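Local coordinates for protein kinase A regulatory subunit, putative (Trypanosoma cruzi, PDB 6FTF), which probably controls a cAMP-independent protein kinase A as its regulatory subunit and holds the nucleoside 7-cyano-7-deazainosine in each of two cyclic nucleotide-binding domains, at residues 157-161 with 174-178; 165-169 with 267-271; 18-24 with 139-144; 113-117 with 149-153. All blocks are in the same frame, centred on the assembly; numbering follows the deposited sequence. Where two conformers were deposited one is given.

Interaction 1: residues 157-161 with 174-178; sequences IQFLA and KLQLA. With EDO (1,2-ethanediol), chain B.
While Ile157 and Leu160 meet Lys174 and its neighbours, Gln158 on the same helix turns outward, and its NE2 donates a nearly straight hydrogen bond (2.7 Å, 170°) to O1 of a 1,2-ethanediol, probably a crystallisation additive. Between the two helices no hydrogen bond forms; they meet through aliphatic groups. Ile157 reaches over with its CD1 tip, which lies 3.6 Å from Lys174 CB and 3.7 Å from Leu175 CD2. With CG1 turned anti to the backbone N (chi1 -172°), the delta branch lands between these two residues. Leu160 splits its work. CD1 rests on the Lys174 carbonyl O at 3.5 Å, an oxygen already bonded by Ala178 N, and also reaches Ala178 CB at 4.1 Å. CD2 meets Leu177 CD2 at 4.0 Å. The Lys174 chain runs extended past Leu160 O and Ala161, then bends at chi4 (96°) as NZ turns to the carbonyl O of Leu169, its hydrogen-bond partner. The contact thus joins helix 149-160 to helix 171-178, the two helices flanking a short 3-10 turn in the arrangement known as the N3A motif; Leu177 continues onto helix 264-268, and farther back on helix 149-160 Arg153 touches Leu175.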
loop_
_atom_site.group_PDB
_atom_site.type_symbol
_atom_site.label_atom_id
_atom_site.label_comp_id
_atom_site.label_asym_id
_atom_site.label_seq_id
_atom_site.Cartn_x
_atom_site.Cartn_y
_atom_site.Cartn_z
ATOM N N ILE A 157 5.772 -10.145 -8.058
ATOM C CA ILE A 157 6.363 -9.191 -9.007
ATOM C C ILE A 157 6.179 -9.630 -10.461
ATOM O O ILE A 157 5.874 -8.807 -11.338
ATOM C CB ILE A 157 7.822 -8.848 -8.650
ATOM C CG1 ILE A 157 8.336 -7.700 -9.533
ATOM C CG2 ILE A 157 8.739 -10.036 -8.760
ATOM C CD1 ILE A 157 7.530 -6.432 -9.455
ATOM N N GLN A 158 6.359 -10.911 -10.762
ATOM C CA GLN A 158 6.212 -11.356 -12.152
ATOM C C GLN A 158 4.776 -11.172 -12.644
ATOM O O GLN A 158 4.545 -10.771 -13.795
ATOM C CB GLN A 158 6.672 -12.805 -12.291
ATOM C CG GLN A 158 6.851 -13.261 -13.743
ATOM C CD GLN A 158 5.598 -13.789 -14.400
ATOM O OE1 GLN A 158 4.645 -14.203 -13.741
ATOM N NE2 GLN A 158 5.614 -13.824 -15.720
ATOM N N PHE A 159 3.800 -11.444 -11.782
ATOM C CA PHE A 159 2.401 -11.210 -12.120
ATOM C C PHE A 159 2.135 -9.727 -12.343
ATOM O O PHE A 159 1.511 -9.340 -13.336
ATOM C CB PHE A 159 1.516 -11.741 -10.994
ATOM C CG PHE A 159 0.088 -11.294 -11.101
ATOM C CD1 PHE A 159 -0.722 -11.792 -12.100
ATOM C CD2 PHE A 159 -0.430 -10.363 -10.237
ATOM C CE1 PHE A 159 -2.038 -11.382 -12.221
ATOM C CE2 PHE A 159 -1.754 -9.953 -10.360
ATOM C CZ PHE A 159 -2.542 -10.462 -11.361
ATOM N N LEU A 160 2.590 -8.886 -11.419
ATOM C CA LEU A 160 2.303 -7.457 -11.529
ATOM C C LEU A 160 2.899 -6.863 -12.791
ATOM O O LEU A 160 2.336 -5.914 -13.360
ATOM C CB LEU A 160 2.807 -6.700 -10.302
ATOM C CG LEU A 160 2.207 -7.118 -8.955
ATOM C CD1 LEU A 160 2.876 -6.378 -7.831
ATOM C CD2 LEU A 160 0.707 -6.872 -8.926
ATOM N N ALA A 161 4.024 -7.400 -13.246
ATOM C CA ALA A 161 4.656 -6.987 -14.494
ATOM C C ALA A 161 3.821 -7.314 -15.715
ATOM O O ALA A 161 4.196 -6.909 -16.826
ATOM C CB ALA A 161 6.016 -7.668 -14.627
ATOM N N LYS A 174 6.141 -1.164 -8.513
ATOM C CA LYS A 174 5.470 -2.462 -8.492
ATOM C C LYS A 174 5.812 -3.241 -7.229
ATOM O O LYS A 174 4.953 -3.891 -6.632
ATOM C CB LYS A 174 5.828 -3.270 -9.744
ATOM C CG LYS A 174 5.255 -2.685 -11.036
ATOM C CD LYS A 174 5.463 -3.623 -12.222
ATOM C CE LYS A 174 5.003 -3.037 -13.550
ATOM N NZ LYS A 174 6.131 -2.428 -14.283
ATOM N N LEU A 175 7.068 -3.174 -6.800
ATOM C CA LEU A 175 7.469 -3.867 -5.578
ATOM C C LEU A 175 6.846 -3.228 -4.343
ATOM O O LEU A 175 6.516 -3.938 -3.383
ATOM C CB LEU A 175 8.981 -3.887 -5.465
ATOM C CG LEU A 175 9.630 -4.774 -6.534
ATOM C CD1 LEU A 175 11.094 -4.432 -6.657
ATOM C CD2 LEU A 175 9.434 -6.259 -6.234
ATOM N N GLN A 176 6.658 -1.906 -4.360
ATOM C CA GLN A 176 5.959 -1.213 -3.275
ATOM C C GLN A 176 4.515 -1.690 -3.163
ATOM O O GLN A 176 3.990 -1.855 -2.056
ATOM C CB GLN A 176 6.050 0.294 -3.524
ATOM C CG GLN A 176 5.294 1.229 -2.631
ATOM C CD GLN A 176 5.713 2.646 -2.912
ATOM O OE1 GLN A 176 5.289 3.266 -3.904
ATOM N NE2 GLN A 176 6.600 3.140 -2.099
ATOM N N LEU A 177 3.860 -1.937 -4.295
ATOM C CA LEU A 177 2.539 -2.555 -4.273
ATOM C C LEU A 177 2.620 -3.971 -3.705
ATOM O O LEU A 177 1.810 -4.367 -2.859
ATOM C CB LEU A 177 1.947 -2.525 -5.684
ATOM C CG LEU A 177 0.652 -3.292 -5.864
ATOM C CD1 LEU A 177 -0.470 -2.777 -4.984
ATOM C CD2 LEU A 177 0.250 -3.244 -7.313
ATOM N N ALA A 178 3.583 -4.763 -4.181
ATOM C CA ALA A 178 3.712 -6.139 -3.710
ATOM C C ALA A 178 3.845 -6.203 -2.192
ATOM O O ALA A 178 3.343 -7.147 -1.555
ATOM C CB ALA A 178 4.918 -6.819 -4.356
HETATM C C1 EDO B . 8.522 -11.818 -17.151
HETATM O O1 EDO B . 7.948 -13.126 -16.986
HETATM C C2 EDO B . 7.445 -10.734 -17.136
HETATM O O2 EDO B . 6.430 -11.051 -18.083
#

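Interaction 2: residues 165-169 with 267-271; sequences FLGGL and CLGPV
Leu169 CG and the Val271 methyl CG1 both stand beside their backbone N (chi1 -63° in each), which turns them to meet each other. The two side chains cross at about a right angle, with Leu169 CD2 3.9 Å from Val271 CG1. The same CD2 lies 3.8 Å from Pro270 CB, so one leucine methyl spans two consecutive residues. Val271 CG1 also touches the carbonyl O of Phe165 at 3.7 Å, and its other methyl, CG2, approaches the Phe165 ring obliquely. Nearby, Leu166 CD2 and Leu268 CD2 meet at 3.7 Å. Leu166 CD2 also lies over one face of the neighbouring Phe165 ring, near its rim, while Leu268 CD2 comes to that ring obliquely. Backbone bonds shape both partners: Leu169 N to Leu166 O closes a type I turn, and Val271 N to Leu268 O (2.8 Å) holds the chain where Val271 takes the N-cap position of helix 272-275. The 3-10 turn of the N3A motif is thereby seated on the end of helix 264-268, with Leu177 of helix 171-178 packing on Leu166 and Leu268. Since the two segments share no hydrogen bond or salt bridge, their cohesion comes from burying branched aliphatic groups and one aromatic ring, so it depends on shape more than on bond direction.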
loop_
_atom_site.group_PDB
_atom_site.type_symbol
_atom_site.label_atom_id
_atom_site.label_comp_id
_atom_site.label_asym_id
_atom_site.label_seq_id
_atom_site.Cartn_x
_atom_site.Cartn_y
_atom_site.Cartn_z
ATOM N N PHE A 165 -3.262 -2.394 -15.930
ATOM C CA PHE A 165 -3.439 -1.099 -15.286
ATOM C C PHE A 165 -2.230 -0.679 -14.473
ATOM O O PHE A 165 -2.154 0.485 -14.068
ATOM C CB PHE A 165 -4.738 -1.039 -14.468
ATOM C CG PHE A 165 -4.631 -1.523 -13.036
ATOM C CD1 PHE A 165 -4.738 -2.877 -12.725
ATOM C CD2 PHE A 165 -4.510 -0.630 -12.006
ATOM C CE1 PHE A 165 -4.690 -3.301 -11.402
ATOM C CE2 PHE A 165 -4.464 -1.054 -10.696
ATOM C CZ PHE A 165 -4.554 -2.400 -10.404
ATOM N N LEU A 166 -1.260 -1.577 -14.278
ATOM C CA LEU A 166 -0.038 -1.264 -13.557
ATOM C C LEU A 166 1.139 -0.992 -14.478
ATOM O O LEU A 166 2.264 -0.776 -14.000
ATOM C CB LEU A 166 0.320 -2.404 -12.605
ATOM C CG LEU A 166 -0.748 -2.732 -11.563
ATOM C CD1 LEU A 166 -0.343 -3.962 -10.794
ATOM C CD2 LEU A 166 -0.994 -1.584 -10.619
ATOM N N GLY A 167 0.909 -0.939 -15.786
ATOM C CA GLY A 167 2.004 -0.820 -16.728
ATOM C C GLY A 167 2.795 0.458 -16.604
ATOM O O GLY A 167 3.957 0.498 -17.031
ATOM N N GLY A 168 2.209 1.493 -16.033
ATOM C CA GLY A 168 2.936 2.728 -15.828
ATOM C C GLY A 168 3.824 2.762 -14.598
ATOM O O GLY A 168 4.623 3.700 -14.475
ATOM N N LEU A 169 3.700 1.790 -13.688
ATOM C CA LEU A 169 4.570 1.716 -12.513
ATOM C C LEU A 169 5.923 1.122 -12.911
ATOM O O LEU A 169 5.988 0.173 -13.686
ATOM C CB LEU A 169 3.936 0.822 -11.435
ATOM C CG LEU A 169 2.607 1.220 -10.776
ATOM C CD1 LEU A 169 2.252 0.260 -9.635
ATOM C CD2 LEU A 169 2.605 2.659 -10.290
ATOM N N CYS A 267 0.414 2.973 -2.668
ATOM C CA CYS A 267 0.737 1.953 -3.675
ATOM C C CYS A 267 0.214 2.318 -5.053
ATOM O O CYS A 267 0.827 2.008 -6.079
ATOM C CB CYS A 267 0.044 0.643 -3.315
ATOM S SG CYS A 267 0.673 -0.125 -1.868
ATOM N N LEU A 268 -0.990 2.879 -5.086
ATOM C CA LEU A 268 -1.685 3.072 -6.348
ATOM C C LEU A 268 -1.928 4.532 -6.666
ATOM O O LEU A 268 -2.488 4.834 -7.724
ATOM C CB LEU A 268 -2.992 2.275 -6.392
ATOM C CG LEU A 268 -2.817 0.756 -6.396
ATOM C CD1 LEU A 268 -4.170 0.095 -6.497
ATOM C CD2 LEU A 268 -1.905 0.272 -7.528
ATOM N N GLY A 269 -1.459 5.446 -5.817
ATOM C CA GLY A 269 -1.522 6.858 -6.100
ATOM C C GLY A 269 -1.115 7.199 -7.519
ATOM O O GLY A 269 -1.787 7.973 -8.213
ATOM N N PRO A 270 -0.009 6.622 -7.996
ATOM C CA PRO A 270 0.450 6.947 -9.358
ATOM C C PRO A 270 -0.476 6.463 -10.474
ATOM O O PRO A 270 -0.313 6.907 -11.620
ATOM C CB PRO A 270 1.831 6.280 -9.441
ATOM C CG PRO A 270 2.263 6.124 -8.027
ATOM C CD PRO A 270 1.009 5.871 -7.240
ATOM N N VAL A 271 -1.434 5.579 -10.194
ATOM C CA VAL A 271 -2.350 5.117 -11.226
ATOM C C VAL A 271 -3.790 5.517 -10.937
ATOM O O VAL A 271 -4.709 5.007 -11.575
ATOM C CB VAL A 271 -2.219 3.606 -11.501
ATOM C CG1 VAL A 271 -0.817 3.285 -12.034
ATOM C CG2 VAL A 271 -2.527 2.803 -10.265
#

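Interaction 3: residues 18-24 with 139-144; sequences AKLYQAP and DTYRNL
The Tyr21 ring lies flat on the amide of Asn143, their planes only 8° apart, while Thr140 OG1 stands at the ring edge in its plane. On the same ring face as the amide, Asn143 CB makes a CH-pi contact 4.0 Å from the centroid, and Asp139 O sits toward the rim. This places the segment that leads into helix 30-42 across helix 138-145, which follows the last strand of the first cyclic nucleotide-binding domain's beta-barrel. Tyr21 CG is anti to the backbone N (chi1 175°), which carries the ring from Asn143 toward Thr140, and its OH forms a 2.7 Å hydrogen bond with Thr140 OG1. That threonine oxygen is also bonded to the Asp137 carboxylate. A type I turn from Ala18 to Tyr21 brings Ala18 CB within 3.5 Å of Asn143 O. Farther along, Leu144 meets Tyr21 CD2 with its CG at 4.0 Å, and its CD1 methyl packs on Ala23 CB at 3.8 Å. Val56 of helix 51-60 touches both Ala23 and Leu144. The stacked amide is held in its rotation by Asn143 ND2, which donates at 2.9 Å to Asp139 O, an oxygen that also receives Asn143 N from the opposite face of its carbonyl plane.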
loop_
_atom_site.group_PDB
_atom_site.type_symbol
_atom_site.label_atom_id
_atom_site.label_comp_id
_atom_site.label_asym_id
_atom_site.label_seq_id
_atom_site.Cartn_x
_atom_site.Cartn_y
_atom_site.Cartn_z
ATOM N N ALA A 18 14.299 -14.196 16.358
ATOM C CA ALA A 18 13.647 -12.891 16.371
ATOM C C ALA A 18 12.710 -12.741 17.564
ATOM O O ALA A 18 12.541 -11.633 18.088
ATOM C CB ALA A 18 12.884 -12.685 15.064
ATOM N N LYS A 19 12.118 -13.848 18.027
ATOM C CA LYS A 19 11.232 -13.796 19.186
ATOM C C LYS A 19 11.972 -13.416 20.464
ATOM O O LYS A 19 11.337 -12.976 21.430
ATOM C CB LYS A 19 10.535 -15.149 19.365
ATOM N N LEU A 20 13.292 -13.581 20.493
ATOM C CA LEU A 20 14.097 -13.219 21.649
ATOM C C LEU A 20 14.651 -11.808 21.554
ATOM O O LEU A 20 15.372 -11.382 22.462
ATOM C CB LEU A 20 15.255 -14.209 21.808
ATOM C CG LEU A 20 14.859 -15.674 21.983
ATOM C CD1 LEU A 20 16.102 -16.547 22.045
ATOM C CD2 LEU A 20 14.000 -15.874 23.225
ATOM N N TYR A 21 14.357 -11.081 20.474
ATOM C CA TYR A 21 14.833 -9.713 20.308
ATOM C C TYR A 21 13.870 -8.740 20.985
ATOM O O TYR A 21 12.662 -8.767 20.725
ATOM C CB TYR A 21 14.961 -9.366 18.820
ATOM C CG TYR A 21 15.339 -7.922 18.591
ATOM C CD1 TYR A 21 16.652 -7.506 18.688
ATOM C CD2 TYR A 21 14.366 -6.973 18.306
ATOM C CE1 TYR A 21 16.994 -6.190 18.496
ATOM C CE2 TYR A 21 14.699 -5.653 18.107
ATOM C CZ TYR A 21 16.014 -5.265 18.212
ATOM O OH TYR A 21 16.385 -3.961 18.031
ATOM N N GLN A 22 14.408 -7.875 21.835
ATOM C CA GLN A 22 13.636 -6.801 22.447
ATOM C C GLN A 22 14.050 -5.483 21.801
ATOM O O GLN A 22 15.214 -5.081 21.881
ATOM C CB GLN A 22 13.816 -6.735 23.970
ATOM C CG GLN A 22 12.863 -5.703 24.620
ATOM C CD GLN A 22 13.085 -5.485 26.111
ATOM O OE1 GLN A 22 13.270 -6.434 26.873
ATOM N NE2 GLN A 22 13.046 -4.223 26.534
ATOM N N ALA A 23 13.097 -4.811 21.184
ATOM C CA ALA A 23 13.381 -3.527 20.582
ATOM C C ALA A 23 13.644 -2.478 21.658
ATOM O O ALA A 23 13.104 -2.559 22.768
ATOM C CB ALA A 23 12.183 -3.077 19.763
ATOM N N PRO A 24 14.438 -1.459 21.349
ATOM C CA PRO A 24 14.546 -0.328 22.271
ATOM C C PRO A 24 13.204 0.356 22.413
ATOM O O PRO A 24 12.354 0.287 21.530
ATOM C CB PRO A 24 15.573 0.587 21.603
ATOM C CG PRO A 24 15.565 0.224 20.196
ATOM C CD PRO A 24 15.185 -1.229 20.108
ATOM N N ASP A 139 18.510 -3.221 13.552
ATOM C CA ASP A 139 18.181 -4.490 14.197
ATOM C C ASP A 139 16.684 -4.616 14.415
ATOM O O ASP A 139 16.113 -5.692 14.219
ATOM C CB ASP A 139 18.938 -4.656 15.518
ATOM C CG ASP A 139 20.429 -4.946 15.322
ATOM O OD1 ASP A 139 20.849 -5.225 14.181
ATOM O OD2 ASP A 139 21.178 -4.906 16.327
ATOM N N THR A 140 16.018 -3.528 14.798
ATOM C CA THR A 140 14.579 -3.627 14.954
ATOM C C THR A 140 13.909 -3.875 13.614
ATOM O O THR A 140 12.972 -4.670 13.527
ATOM C CB THR A 140 14.004 -2.387 15.641
ATOM O OG1 THR A 140 14.658 -2.212 16.899
ATOM C CG2 THR A 140 12.535 -2.547 15.882
ATOM N N TYR A 141 14.352 -3.179 12.564
ATOM C CA TYR A 141 13.796 -3.446 11.246
ATOM C C TYR A 141 13.972 -4.921 10.874
ATOM O O TYR A 141 13.019 -5.596 10.470
ATOM C CB TYR A 141 14.408 -2.535 10.169
ATOM C CG TYR A 141 13.821 -2.897 8.825
ATOM C CD1 TYR A 141 12.526 -2.518 8.475
ATOM C CD2 TYR A 141 14.512 -3.722 7.952
ATOM C CE1 TYR A 141 11.964 -2.922 7.261
ATOM C CE2 TYR A 141 13.953 -4.135 6.745
ATOM C CZ TYR A 141 12.687 -3.732 6.418
ATOM O OH TYR A 141 12.140 -4.165 5.225
ATOM N N ARG A 142 15.190 -5.450 11.017
ATOM C CA ARG A 142 15.439 -6.812 10.550
ATOM C C ARG A 142 14.735 -7.852 11.403
ATOM O O ARG A 142 14.298 -8.885 10.876
ATOM C CB ARG A 142 16.937 -7.103 10.491
ATOM C CG ARG A 142 17.650 -6.248 9.459
ATOM C CD ARG A 142 19.100 -6.619 9.255
ATOM N NE ARG A 142 19.248 -7.926 8.610
ATOM C CZ ARG A 142 19.814 -8.997 9.166
ATOM N NH1 ARG A 142 20.318 -8.950 10.393
ATOM N NH2 ARG A 142 19.886 -10.131 8.478
ATOM N N ASN A 143 14.627 -7.622 12.711
ATOM C CA ASN A 143 14.048 -8.625 13.596
ATOM C C ASN A 143 12.535 -8.554 13.644
ATOM O O ASN A 143 11.876 -9.599 13.727
ATOM C CB ASN A 143 14.590 -8.469 15.009
ATOM C CG ASN A 143 15.903 -9.139 15.187
ATOM O OD1 ASN A 143 15.964 -10.340 15.485
ATOM N ND2 ASN A 143 16.973 -8.396 14.990
ATOM N N LEU A 144 11.959 -7.354 13.618
ATOM C CA LEU A 144 10.533 -7.199 13.862
ATOM C C LEU A 144 9.715 -6.802 12.647
ATOM O O LEU A 144 8.496 -7.029 12.646
ATOM C CB LEU A 144 10.289 -6.157 14.954
ATOM C CG LEU A 144 10.935 -6.415 16.307
ATOM C CD1 LEU A 144 10.416 -5.379 17.273
ATOM C CD2 LEU A 144 10.649 -7.819 16.822
#

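Interaction 4: residues 113-117 with 149-153; sequences ELMYD and AIRRR. With 7CI (7-cyano-7-deazainosine), chain F.
Helix 111-116 belongs to the phosphate-binding cassette of the first cyclic nucleotide-binding domain, and its back, formed by Met115 and Tyr116, packs on helix 149-160. Tyr116 OH accepts a hydrogen bond from Arg153 NH1 at 2.9 Å; the bond is bent (138°), the hydroxyl lying 28° out of the guanidinium plane although the nitrogen approaches the tyrosine at its ring edge. Arg153 NH2 is engaged separately in a salt bridge with Asp179. In the conformer described, Met115 SD sits over one face of the same guanidinium, 3.6 Å from Arg153 NE, and the bend at chi3 (-72°) carries CE on to Ala149 CB at 3.8 Å. Met115 CG lies over the centre of the Tyr116 ring, so the methionine chain covers one face of the tyrosine. Ile150 fills the side away from the arginine: its CD1 is 4.0 Å from Tyr116 CE1 and 3.9 Å from Met115 O. The other side of helix 111-116 faces the ligand. Glu113 OE1 receives O3 of 7-cyano-7-deazainosine and OE2 receives O4, each at 2.7 Å, so one carboxylate spans two ligand hydroxyls, O4 being the 5' one, near where a cyclic phosphate would be expected in cAMP; OE2 is bonded to Val121 N as well. A short cassette helix backed by the helices that follow the barrel is the arrangement of cyclic nucleotide-binding domains.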
loop_
_atom_site.group_PDB
_atom_site.type_symbol
_atom_site.label_atom_id
_atom_site.label_comp_id
_atom_site.label_asym_id
_atom_site.label_seq_id
_atom_site.Cartn_x
_atom_site.Cartn_y
_atom_site.Cartn_z
ATOM N N GLU A 113 18.387 -0.439 1.364
ATOM C CA GLU A 113 19.635 -0.837 1.982
ATOM C C GLU A 113 19.421 -1.847 3.100
ATOM O O GLU A 113 20.227 -2.766 3.266
ATOM C CB GLU A 113 20.308 0.410 2.536
ATOM C CG GLU A 113 20.793 1.371 1.463
ATOM C CD GLU A 113 19.704 2.127 0.708
ATOM O OE1 GLU A 113 18.582 2.325 1.251
ATOM O OE2 GLU A 113 19.967 2.545 -0.434
ATOM N N LEU A 114 18.361 -1.674 3.898
ATOM C CA LEU A 114 18.089 -2.595 4.998
ATOM C C LEU A 114 17.561 -3.932 4.505
ATOM O O LEU A 114 17.934 -4.981 5.036
ATOM C CB LEU A 114 17.116 -1.955 5.983
ATOM C CG LEU A 114 17.695 -0.812 6.803
ATOM C CD1 LEU A 114 16.603 -0.086 7.547
ATOM C CD2 LEU A 114 18.731 -1.329 7.757
ATOM N N MET A 115 16.699 -3.917 3.496
ATOM C CA MET A 115 16.130 -5.158 2.989
ATOM C C MET A 115 17.175 -5.989 2.250
ATOM O O MET A 115 17.155 -7.224 2.325
ATOM C CB MET A 115 14.941 -4.828 2.083
ATOM C CG MET A 115 14.039 -6.016 1.730
ATOM S SD MET A 115 12.579 -5.593 0.729
ATOM C CE MET A 115 11.545 -4.718 1.909
ATOM N N TYR A 116 18.073 -5.340 1.515
ATOM C CA TYR A 116 18.995 -6.042 0.628
ATOM C C TYR A 116 20.455 -5.950 1.059
ATOM O O TYR A 116 21.341 -6.438 0.335
ATOM C CB TYR A 116 18.802 -5.535 -0.803
ATOM C CG TYR A 116 17.396 -5.786 -1.317
ATOM C CD1 TYR A 116 16.957 -7.075 -1.562
ATOM C CD2 TYR A 116 16.508 -4.747 -1.550
ATOM C CE1 TYR A 116 15.661 -7.322 -2.015
ATOM C CE2 TYR A 116 15.240 -4.990 -2.011
ATOM C CZ TYR A 116 14.827 -6.268 -2.242
ATOM O OH TYR A 116 13.564 -6.423 -2.706
ATOM N N ASP A 117 20.727 -5.344 2.212
ATOM C CA ASP A 117 22.050 -5.351 2.839
ATOM C C ASP A 117 23.121 -4.830 1.883
ATOM O O ASP A 117 24.061 -5.530 1.505
ATOM C CB ASP A 117 22.410 -6.735 3.395
ATOM C CG ASP A 117 23.546 -6.679 4.405
ATOM O OD1 ASP A 117 23.660 -5.661 5.122
ATOM O OD2 ASP A 117 24.325 -7.651 4.479
ATOM N N ALA A 149 9.361 -10.257 3.655
ATOM C CA ALA A 149 9.259 -9.244 2.611
ATOM C C ALA A 149 9.770 -9.744 1.270
ATOM O O ALA A 149 9.175 -9.457 0.229
ATOM C CB ALA A 149 10.028 -7.987 3.005
ATOM N N ILE A 150 10.908 -10.431 1.254
ATOM C CA ILE A 150 11.476 -10.863 -0.017
ATOM C C ILE A 150 10.600 -11.925 -0.666
ATOM O O ILE A 150 10.344 -11.890 -1.878
ATOM C CB ILE A 150 12.944 -11.279 0.177
ATOM C CG1 ILE A 150 13.792 -10.020 0.506
ATOM C CG2 ILE A 150 13.478 -11.991 -1.060
ATOM C CD1 ILE A 150 15.287 -10.255 0.742
ATOM N N ARG A 151 10.110 -12.884 0.124
ATOM C CA ARG A 151 9.204 -13.903 -0.390
ATOM C C ARG A 151 7.935 -13.282 -0.943
ATOM O O ARG A 151 7.428 -13.716 -1.985
ATOM C CB ARG A 151 8.860 -14.881 0.738
ATOM C CG ARG A 151 7.832 -15.926 0.385
ATOM C CD ARG A 151 7.487 -16.767 1.624
ATOM N NE ARG A 151 6.510 -17.813 1.334
ATOM C CZ ARG A 151 6.814 -19.024 0.866
ATOM N NH1 ARG A 151 8.073 -19.365 0.624
ATOM N NH2 ARG A 151 5.848 -19.900 0.635
ATOM N N ARG A 152 7.395 -12.282 -0.247
ATOM C CA ARG A 152 6.175 -11.635 -0.710
ATOM C C ARG A 152 6.410 -10.944 -2.039
ATOM O O ARG A 152 5.600 -11.051 -2.964
ATOM C CB ARG A 152 5.681 -10.659 0.352
ATOM C CG ARG A 152 4.338 -10.025 0.026
ATOM C CD ARG A 152 3.893 -9.029 1.073
ATOM N NE ARG A 152 3.826 -9.619 2.410
ATOM C CZ ARG A 152 4.701 -9.414 3.395
ATOM N NH1 ARG A 152 5.725 -8.585 3.263
ATOM N NH2 ARG A 152 4.527 -10.019 4.554
ATOM N N ARG A 153 7.528 -10.241 -2.164
ATOM C CA ARG A 153 7.864 -9.629 -3.443
ATOM C C ARG A 153 7.990 -10.678 -4.552
ATOM O O ARG A 153 7.518 -10.459 -5.671
ATOM C CB ARG A 153 9.131 -8.783 -3.296
ATOM C CG ARG A 153 8.865 -7.468 -2.546
ATOM C CD ARG A 153 10.148 -6.780 -2.112
ATOM N NE ARG A 153 9.838 -5.433 -1.661
ATOM C CZ ARG A 153 10.470 -4.336 -2.032
ATOM N NH1 ARG A 153 11.567 -4.385 -2.775
ATOM N NH2 ARG A 153 10.021 -3.168 -1.610
HETATM C C1 7CI F . 15.132 5.361 -2.233
HETATM N N1 7CI F . 15.293 4.879 -3.641
HETATM O O1 7CI F . 16.333 6.007 -1.841
HETATM C C2 7CI F . 14.329 4.931 -4.563
HETATM N N2 7CI F . 13.044 5.355 -4.468
HETATM O O2 7CI F . 14.106 4.672 -0.261
HETATM C C3 7CI F . 12.267 5.271 -5.562
HETATM N N3 7CI F . 12.776 4.770 -6.767
HETATM O O3 7CI F . 16.239 3.327 0.437
HETATM C C4 7CI F . 14.061 4.339 -6.875
HETATM N N4 7CI F . 18.030 3.070 -7.145
HETATM C C5 7CI F . 14.902 4.404 -5.763
HETATM O O5 7CI F . 14.431 3.891 -7.999
HETATM C C6 7CI F . 16.284 4.062 -5.503
HETATM C C7 7CI F . 16.457 4.407 -4.154
HETATM C C8 7CI F . 17.238 3.521 -6.402
HETATM C C9 7CI F . 14.922 4.272 -1.286
HETATM C C10 7CI F . 16.256 3.971 -0.842
HETATM C C11 7CI F . 16.873 5.349 -0.717
HETATM C C12 7CI F . 18.466 5.347 -0.780
HETATM O O4 7CI F . 18.905 4.566 -1.872
#

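How the interactions relate
Along the chain, interactions 3 and 4 alternate their segments, as do 1 and 2, and the first pair closes before the second opens. Helix 149-160 is the shared element: interaction 4 uses its start and interaction 1 its end, their centres about 13 Å apart and touching where Ala178 and Leu175 pack on Arg152 and Arg153. Interactions 1 and 2, with centres about 10 Å apart, touch through Leu160, Leu166 and Leu177. Interaction 3 touches interaction 4 through Tyr141 on Met115, but lies about 33 Å between centres from interaction 2, on the opposite side of the chain's centre. The series thus runs from the N-terminal segment past the first nucleoside pocket to the second domain, a chain of touching, largely helical contacts by which the two domains could influence each other.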